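Sensor kinase citA (Klebsiella pneumoniae, PDB 1P0Z) senses citrate in the periplasm as a membrane-bound homodimeric histidine kinase and probably phosphorylates CitB to switch on citrate-fermentation genes. Local coordinates at residues A[14-19]-A[119-124]. Sequence-based numbering, arbitrary orientation. Where two conformers were deposited one is given.
Sequences IQAMQI and VSVGYT
Ala16 faces Val121 where helix 14-19 runs nearly antiparallel over strand 119-124, the two axes coming within 7.4 Å at an angle of 152° between their directions. A methyl at position 16 is short enough to let the helix backbone itself settle on the strand: Val121 CG2 lies 3.7 Å from Ala16 N and 3.9 Å from Ala16 CB. Val121 reaches this spot because CG2 stands beside its own backbone N, with CG1 anti to that nitrogen (chi1 171°). One turn on, Ile19 divides its branches between two valines, CG2 resting 4.0 Å from Val119 CG1 while CD1 extends to 4.1 Å from Val121 CG2. Beta-branched residues suit both strand sites, being compact and compatible with extended backbone. The helix belongs to 6-20, the long N-terminal helix packed on the central strand 115-124 of the antiparallel sheet in this periplasmic PAS-like (Cache) domain. Ser120 points its CB to the other face, where its OG bonds a citrate anion, so alternation along the strand separates hydrophobic core from ligand pocket. Toward the end of the strand the contact turns polar. The extended Gln15 side chain crosses that of Tyr123 at about a right angle, and NE2 donates to Tyr123 OH (2.9 Å, 155°) almost within the amide plane, approaching the ring at its edge. Arg11 O also bonds NE2, Ser48 OG bonds OE1, and Asp49 OD1 bonds the tyrosine hydroxyl, giving this buried amide and phenol partners on the helix and the loop after helix 34-47.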
# COMPACT_ATOMS: atom_id res chain seq x y z
N ILE A 14 -2.88 -2.59 9.56
CA ILE A 14 -1.74 -2.78 10.45
C ILE A 14 -0.50 -3.00 9.63
O ILE A 14 0.53 -2.39 9.90
CB ILE A 14 -1.97 -3.98 11.42
CG1 ILE A 14 -2.97 -3.58 12.50
CG2 ILE A 14 -0.62 -4.44 12.04
CD1 ILE A 14 -2.49 -2.42 13.38
N GLN A 15 -0.59 -3.86 8.62
CA GLN A 15 0.57 -4.16 7.78
C GLN A 15 1.02 -2.93 6.99
O GLN A 15 2.23 -2.70 6.83
CB GLN A 15 0.24 -5.30 6.81
CG GLN A 15 0.14 -6.63 7.54
CD GLN A 15 -0.35 -7.72 6.61
OE1 GLN A 15 0.45 -8.46 6.05
NE2 GLN A 15 -1.67 -7.81 6.42
N ALA A 16 0.08 -2.12 6.49
CA ALA A 16 0.49 -0.94 5.72
C ALA A 16 1.20 0.07 6.60
O ALA A 16 2.13 0.73 6.16
CB ALA A 16 -0.74 -0.28 5.07
N MET A 17 0.71 0.20 7.82
CA MET A 17 1.35 1.11 8.77
C MET A 17 2.77 0.62 9.07
O MET A 17 3.72 1.42 9.07
CB MET A 17 0.50 1.22 10.03
CG MET A 17 -0.77 1.99 9.75
SD MET A 17 -1.81 2.13 11.17
CE MET A 17 -0.79 3.17 12.19
N GLN A 18 2.93 -0.68 9.32
CA GLN A 18 4.23 -1.23 9.64
C GLN A 18 5.21 -1.07 8.50
O GLN A 18 6.36 -0.66 8.70
CB GLN A 18 4.10 -2.72 9.98
CG GLN A 18 3.43 -2.93 11.29
CD GLN A 18 3.20 -4.39 11.58
OE1 GLN A 18 2.67 -5.13 10.75
NE2 GLN A 18 3.56 -4.81 12.78
N ILE A 19 4.77 -1.39 7.29
CA ILE A 19 5.67 -1.31 6.15
C ILE A 19 6.04 0.13 5.87
O ILE A 19 7.23 0.45 5.62
CB ILE A 19 5.01 -1.93 4.89
CG1 ILE A 19 4.80 -3.42 5.13
CG2 ILE A 19 5.85 -1.65 3.66
CD1 ILE A 19 4.02 -4.09 4.02
N VAL A 119 1.87 3.42 1.12
CA VAL A 119 1.89 1.96 1.03
C VAL A 119 0.42 1.52 1.10
O VAL A 119 -0.35 2.04 1.91
CB VAL A 119 2.61 1.30 2.23
CG1 VAL A 119 2.41 -0.23 2.19
CG2 VAL A 119 4.11 1.65 2.18
N SER A 120 0.06 0.60 0.21
CA SER A 120 -1.31 0.07 0.18
C SER A 120 -1.18 -1.45 0.23
O SER A 120 -0.50 -2.04 -0.62
CB SER A 120 -2.01 0.48 -1.13
OG SER A 120 -3.32 -0.11 -1.19
N VAL A 121 -1.80 -2.07 1.23
CA VAL A 121 -1.78 -3.53 1.34
C VAL A 121 -3.21 -3.96 1.03
O VAL A 121 -4.15 -3.52 1.68
CB VAL A 121 -1.37 -3.96 2.76
CG1 VAL A 121 -1.57 -5.45 2.93
CG2 VAL A 121 0.10 -3.53 3.02
N GLY A 122 -3.37 -4.83 0.05
CA GLY A 122 -4.72 -5.19 -0.36
C GLY A 122 -5.06 -6.66 -0.36
O GLY A 122 -4.21 -7.53 -0.56
N TYR A 123 -6.36 -6.91 -0.10
CA TYR A 123 -6.92 -8.27 -0.09
C TYR A 123 -8.10 -8.30 -1.06
O TYR A 123 -9.10 -7.62 -0.84
CB TYR A 123 -7.43 -8.66 1.29
CG TYR A 123 -6.35 -8.94 2.31
CD1 TYR A 123 -5.64 -7.89 2.90
CD2 TYR A 123 -6.04 -10.24 2.68
CE1 TYR A 123 -4.64 -8.14 3.87
CE2 TYR A 123 -5.05 -10.52 3.64
CZ TYR A 123 -4.36 -9.45 4.22
OH TYR A 123 -3.37 -9.74 5.12
N THR A 124 -8.00 -9.03 -2.16
CA THR A 124 -9.12 -9.07 -3.10
C THR A 124 -10.22 -9.96 -2.50
O THR A 124 -10.01 -11.13 -2.19
CB THR A 124 -8.67 -9.60 -4.47
OG1 THR A 124 -7.78 -8.64 -5.04
CG2 THR A 124 -9.88 -9.85 -5.41